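Local coordinates for p-47 protein (Clostridium botulinum E1 str. 'BoNT E Beluga', PDB 5WIX) that is of unknown function but has a TULIP-domain fold resembling bactericidal/permeability-increasing protein, so it may bind lipids or other hydrophobic molecules, at residues A[334-339]-A[351-356]; A[304-309]-A[420-425]. All coordinates share one frame; numbering follows the deposited sequence.

Contact 1 of 2, residues A[334-339]-A[351-356]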
loop_
_atom_site.group_PDB
_atom_site.type_symbol
_atom_site.label_atom_id
_atom_site.label_comp_id
_atom_site.label_asym_id
_atom_site.label_seq_id
_atom_site.Cartn_x
_atom_site.Cartn_y
_atom_site.Cartn_z
ATOM N N MET A 334 14.767 -10.964 28.691
ATOM C CA MET A 334 15.370 -9.962 27.804
ATOM C C MET A 334 14.391 -8.889 27.319
ATOM O O MET A 334 13.228 -9.175 27.043
ATOM C CB MET A 334 16.002 -10.640 26.586
ATOM C CG MET A 334 16.804 -9.704 25.717
ATOM S SD MET A 334 17.836 -10.562 24.515
ATOM C CE MET A 334 16.533 -11.179 23.471
ATOM N N GLU A 335 14.867 -7.650 27.237
ATOM C CA GLU A 335 14.214 -6.626 26.412
ATOM C C GLU A 335 15.229 -6.115 25.399
ATOM O O GLU A 335 16.357 -5.767 25.761
ATOM C CB GLU A 335 13.666 -5.464 27.236
ATOM C CG GLU A 335 12.916 -4.434 26.367
ATOM C CD GLU A 335 12.480 -3.171 27.113
ATOM O OE1 GLU A 335 11.292 -2.789 27.009
ATOM O OE2 GLU A 335 13.327 -2.545 27.782
ATOM N N CYS A 336 14.834 -6.073 24.130
ATOM C CA CYS A 336 15.790 -5.793 23.059
ATOM C C CYS A 336 15.161 -5.065 21.880
ATOM O O CYS A 336 14.334 -5.627 21.145
ATOM C CB CYS A 336 16.434 -7.093 22.567
ATOM S SG CYS A 336 17.592 -6.870 21.196
ATOM N N ILE A 337 15.588 -3.817 21.706
ATOM C CA ILE A 337 15.133 -2.945 20.633
ATOM C C ILE A 337 15.892 -3.192 19.325
ATOM O O ILE A 337 17.123 -3.107 19.289
ATOM C CB ILE A 337 15.316 -1.501 21.033
ATOM C CG1 ILE A 337 14.855 -1.292 22.480
ATOM C CG2 ILE A 337 14.609 -0.587 20.043
ATOM C CD1 ILE A 337 13.387 -1.503 22.683
ATOM N N THR A 338 15.169 -3.507 18.252
ATOM C CA THR A 338 15.796 -3.602 16.939
ATOM C C THR A 338 15.242 -2.506 16.044
ATOM O O THR A 338 14.172 -1.969 16.331
ATOM C CB THR A 338 15.564 -4.954 16.285
ATOM O OG1 THR A 338 14.155 -5.184 16.181
ATOM C CG2 THR A 338 16.157 -6.028 17.133
ATOM N N LYS A 339 15.961 -2.198 14.961
ATOM C CA LYS A 339 15.650 -1.036 14.122
ATOM C C LYS A 339 15.588 -1.316 12.620
ATOM O O LYS A 339 16.469 -1.967 12.066
ATOM C CB LYS A 339 16.683 0.069 14.370
ATOM C CG LYS A 339 16.497 1.311 13.522
ATOM C CD LYS A 339 17.610 2.340 13.761
ATOM C CE LYS A 339 17.335 3.659 13.008
ATOM N NZ LYS A 339 18.395 4.699 13.192
ATOM N N PHE A 351 16.933 -5.414 9.809
ATOM C CA PHE A 351 16.794 -4.956 11.184
ATOM C C PHE A 351 18.056 -5.261 11.957
ATOM O O PHE A 351 18.565 -6.399 11.962
ATOM C CB PHE A 351 15.601 -5.599 11.867
ATOM C CG PHE A 351 14.307 -5.356 11.166
ATOM C CD1 PHE A 351 13.383 -4.442 11.682
ATOM C CD2 PHE A 351 13.995 -6.034 9.994
ATOM C CE1 PHE A 351 12.186 -4.227 11.046
ATOM C CE2 PHE A 351 12.783 -5.823 9.346
ATOM C CZ PHE A 351 11.882 -4.914 9.874
ATOM N N GLU A 352 18.573 -4.228 12.600
ATOM C CA GLU A 352 19.750 -4.389 13.410
ATOM C C GLU A 352 19.430 -4.105 14.867
ATOM O O GLU A 352 18.338 -3.648 15.209
ATOM C CB GLU A 352 20.865 -3.488 12.900
ATOM C CG GLU A 352 20.655 -2.041 13.140
ATOM C CD GLU A 352 21.697 -1.212 12.432
ATOM O OE1 GLU A 352 22.576 -1.834 11.784
ATOM O OE2 GLU A 352 21.631 0.038 12.528
ATOM N N ILE A 353 20.389 -4.428 15.722
ATOM C CA ILE A 353 20.254 -4.239 17.153
ATOM C C ILE A 353 20.455 -2.778 17.510
ATOM O O ILE A 353 21.477 -2.201 17.153
ATOM C CB ILE A 353 21.282 -5.098 17.902
ATOM C CG1 ILE A 353 21.087 -6.571 17.535
ATOM C CG2 ILE A 353 21.195 -4.854 19.419
ATOM C CD1 ILE A 353 19.842 -7.212 18.186
ATOM N N TYR A 354 19.493 -2.179 18.213
ATOM C CA TYR A 354 19.606 -0.779 18.645
ATOM C C TYR A 354 20.092 -0.707 20.086
ATOM O O TYR A 354 21.015 0.041 20.419
ATOM C CB TYR A 354 18.262 -0.069 18.508
ATOM C CG TYR A 354 18.255 1.400 18.896
ATOM C CD1 TYR A 354 18.735 2.372 18.020
ATOM C CD2 TYR A 354 17.732 1.822 20.117
ATOM C CE1 TYR A 354 18.715 3.722 18.359
ATOM C CE2 TYR A 354 17.708 3.174 20.462
ATOM C CZ TYR A 354 18.201 4.119 19.577
ATOM O OH TYR A 354 18.184 5.461 19.910
ATOM N N SER A 355 19.467 -1.507 20.941
ATOM C CA SER A 355 19.839 -1.534 22.345
ATOM C C SER A 355 19.424 -2.826 23.015
ATOM O O SER A 355 18.485 -3.496 22.588
ATOM C CB SER A 355 19.194 -0.369 23.077
ATOM O OG SER A 355 17.806 -0.609 23.224
ATOM N N THR A 356 20.110 -3.165 24.090
ATOM C CA THR A 356 19.661 -4.270 24.906
ATOM C C THR A 356 19.488 -3.747 26.311
ATOM O O THR A 356 20.375 -3.896 27.159
ATOM C CB THR A 356 20.630 -5.454 24.854
ATOM O OG1 THR A 356 21.974 -4.971 24.744
ATOM C CG2 THR A 356 20.323 -6.269 23.640
#

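Contact 2 of 2, residues A[304-309]-A[420-425]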
loop_
_atom_site.group_PDB
_atom_site.type_symbol
_atom_site.label_atom_id
_atom_site.label_comp_id
_atom_site.label_asym_id
_atom_site.label_seq_id
_atom_site.Cartn_x
_atom_site.Cartn_y
_atom_site.Cartn_z
ATOM N N MET A 304 6.660 -8.904 20.468
ATOM C CA MET A 304 7.320 -7.927 19.614
ATOM C C MET A 304 6.272 -6.932 19.120
ATOM O O MET A 304 5.427 -7.288 18.301
ATOM C CB MET A 304 8.011 -8.619 18.440
ATOM C CG MET A 304 9.090 -7.790 17.744
ATOM S SD MET A 304 9.892 -8.638 16.345
ATOM C CE MET A 304 11.605 -8.125 16.517
ATOM N N GLU A 305 6.296 -5.706 19.641
ATOM C CA GLU A 305 5.387 -4.636 19.180
ATOM C C GLU A 305 6.169 -3.510 18.495
ATOM O O GLU A 305 7.347 -3.290 18.792
ATOM C CB GLU A 305 4.545 -4.072 20.347
ATOM C CG GLU A 305 5.227 -3.010 21.216
ATOM C CD GLU A 305 4.370 -2.564 22.409
ATOM O OE1 GLU A 305 3.839 -3.441 23.123
ATOM O OE2 GLU A 305 4.231 -1.336 22.635
ATOM N N LEU A 306 5.529 -2.801 17.570
ATOM C CA LEU A 306 6.230 -1.724 16.873
ATOM C C LEU A 306 6.317 -0.491 17.763
ATOM O O LEU A 306 5.354 -0.126 18.442
ATOM C CB LEU A 306 5.548 -1.386 15.561
ATOM C CG LEU A 306 6.416 -0.552 14.628
ATOM C CD1 LEU A 306 7.673 -1.304 14.279
ATOM C CD2 LEU A 306 5.656 -0.179 13.372
ATOM N N PHE A 307 7.474 0.158 17.738
ATOM C CA PHE A 307 7.836 1.142 18.760
ATOM C C PHE A 307 8.599 2.338 18.149
ATOM O O PHE A 307 9.497 2.162 17.316
ATOM C CB PHE A 307 8.642 0.404 19.847
ATOM C CG PHE A 307 9.496 1.276 20.727
ATOM C CD1 PHE A 307 8.948 1.977 21.785
ATOM C CD2 PHE A 307 10.876 1.308 20.551
ATOM C CE1 PHE A 307 9.752 2.747 22.616
ATOM C CE2 PHE A 307 11.685 2.079 21.373
ATOM C CZ PHE A 307 11.125 2.799 22.407
ATOM N N GLU A 308 8.209 3.550 18.535
ATOM C CA GLU A 308 8.805 4.784 18.000
ATOM C C GLU A 308 8.877 4.807 16.465
ATOM O O GLU A 308 9.871 5.274 15.901
ATOM C CB GLU A 308 10.218 5.014 18.580
ATOM C CG GLU A 308 10.249 5.757 19.931
ATOM C CD GLU A 308 11.635 5.793 20.583
ATOM O OE1 GLU A 308 12.642 5.500 19.893
ATOM O OE2 GLU A 308 11.708 6.111 21.798
ATOM N N GLY A 309 7.841 4.291 15.800
ATOM C CA GLY A 309 7.749 4.358 14.348
ATOM C C GLY A 309 8.528 3.332 13.543
ATOM O O GLY A 309 7.923 2.547 12.805
ATOM N N ILE A 420 11.826 2.817 0.645
ATOM C CA ILE A 420 10.982 2.026 1.516
ATOM C C ILE A 420 10.991 2.693 2.889
ATOM O O ILE A 420 12.065 3.090 3.396
ATOM C CB ILE A 420 11.480 0.562 1.579
ATOM C CG1 ILE A 420 11.362 -0.044 0.169
ATOM C CG2 ILE A 420 10.755 -0.223 2.668
ATOM C CD1 ILE A 420 11.420 -1.545 0.074
ATOM N N ILE A 421 9.810 2.884 3.469
ATOM C CA ILE A 421 9.777 3.541 4.757
ATOM C C ILE A 421 8.915 2.796 5.718
ATOM O O ILE A 421 7.793 2.400 5.409
ATOM C CB ILE A 421 9.260 5.002 4.686
ATOM C CG1 ILE A 421 10.121 5.869 3.761
ATOM C CG2 ILE A 421 9.254 5.629 6.073
ATOM C CD1 ILE A 421 9.581 6.008 2.353
ATOM N N LEU A 422 9.451 2.614 6.909
ATOM C CA LEU A 422 8.691 2.024 7.987
ATOM C C LEU A 422 8.501 3.088 9.025
ATOM O O LEU A 422 9.372 3.297 9.863
ATOM C CB LEU A 422 9.417 0.825 8.584
ATOM C CG LEU A 422 8.700 0.126 9.741
ATOM C CD1 LEU A 422 7.486 -0.629 9.212
ATOM C CD2 LEU A 422 9.661 -0.809 10.462
ATOM N N ASN A 423 7.383 3.791 8.938
ATOM C CA ASN A 423 6.994 4.738 9.964
ATOM C C ASN A 423 5.578 4.384 10.376
ATOM O O ASN A 423 4.620 5.032 9.966
ATOM C CB ASN A 423 7.103 6.170 9.452
ATOM C CG ASN A 423 6.719 7.201 10.497
ATOM O OD1 ASN A 423 6.872 6.977 11.699
ATOM N ND2 ASN A 423 6.218 8.342 10.039
ATOM N N VAL A 424 5.477 3.324 11.180
ATOM C CA VAL A 424 4.219 2.704 11.627
ATOM C C VAL A 424 3.544 1.938 10.501
ATOM O O VAL A 424 3.177 0.766 10.648
ATOM C CB VAL A 424 3.214 3.716 12.189
ATOM C CG1 VAL A 424 1.990 2.981 12.718
ATOM C CG2 VAL A 424 3.857 4.541 13.285
ATOM N N GLY A 425 3.361 2.611 9.378
ATOM C CA GLY A 425 2.905 1.939 8.187
ATOM C C GLY A 425 4.134 1.510 7.421
ATOM O O GLY A 425 5.262 1.918 7.743
#

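Contact 1 of 2, residues A[334-339]-A[351-356]
I337 faces two residues at once, Y354 and S355, and that is the signature of a classic beta bulge, set here in the antiparallel hairpin of strands 328-343 and 348-363 in a TULIP-type domain. The carbonyl oxygen I337 O takes both amides of the bulge: Y354 N lies 2.8 Å from it, and S355 N makes a longer bond of 3.3 Å to the same acceptor. Return bonding comes through I337 N, which donates to S355 O. The extra residue changes how the side chains meet. Y354 runs alongside I337, both heading the same way, with its CG anti to the backbone N (chi1 -179°); this sets ring atom CD2 of Y354 3.9 Å from CG2 of I337, the methyl meeting the ring obliquely. The S355 hydroxyl sits on the same face, next to the CB and CG1 of I337.

On the opposite face, where T338 and I353 point, the contact is apolar. I353 CD1 touches two neighbours on strand 328-343, C336 SG at 3.8 Å and T338 CG2 at 4.0 Å; the T338 and I353 side chains meet at a slant. C336 SG, trans to its own amide nitrogen (chi1 178°), also meets T356 CG2. R388 of helix 370-390 packs on I353 and T356, while L391 lies against C336 and T338. The far edge of 328-343 pairs with strand 311-322, which places this strand inside the sheet.

Past the bulge T338 and I353 form a non-hydrogen-bonded pair, and K339 and E352 the hydrogen-bonded pair after it. NZ of K339 and OE2 of E352 stay 5.7 Å apart, too far for contact. Both amides donate, E352 N to K339 O and K339 N to E352 O, the latter at 2.8 Å and in the plane of that carbonyl.

Contact 2 of 2, residues A[304-309]-A[420-425]
G309 and V424 join two hairpin turns head to head: V424 N donates to G309 O at 3.0 Å, the single hydrogen bond between 304-309 and 420-425. The bond is fairly straight at the hydrogen (158°), but the donor comes in well to the side of the carbonyl, at a C=O...N angle of 123°, and tilted from its plane. Around that bond the contact is apolar. L306 CD2 reaches the backbone of the opposing turn, 3.7 Å from V424 CA, while its other methyl, CD1, faces CD2 of L422 at a looser 4.3 Å. The L306 side chain gets there because CG stands trans to the main-chain nitrogen (chi1 -165°), carrying both methyls towards 420-425. V424 CG2 and the amide oxygen N423 OD1 both pack against G309 CA, 4.0 and 3.8 Å away respectively.

One shell out, the turns themselves set these groups in place. E308 and G309 both have positive phi, which swings the chain round from strand 293-307 towards 311-322; the CG of E308 lies over one face of the F307 ring, near its rim, and its carboxylate makes a long, weak ion pair with K311. On the other side, V424 likewise has positive phi as the chain turns back into strand 426-432.

Further out, helix 240-252 runs past both segments, bringing E240 to L306 and F243 to L422. L312 of strand 311-322 lies on L306, and F340 of strand 328-343 touches L422, so the contact bridges the six-stranded sheet ending in 414-422 and the eight-stranded sheet holding 293-307.

Coming from the N terminus, the chain first meets contact 2 at 304-309, the end of strand 293-307. It turns into strand 311-322, then enters 328-343, where contact 1 begins. Contact 1 closes a hairpin with 11 residues between the segments, most of them still strand, when 351-356 comes back along its neighbour. The chain then runs on through helix 370-390 and strand 407-409 before 420-425 closes contact 2 across 110 residues. Contact 1 is therefore nested inside the larger loop. One works within the eight-stranded sheet; the other ties that sheet to the six-stranded one. Their centres lie about 13 Å apart, and F351 packs on L422, T338 on M304.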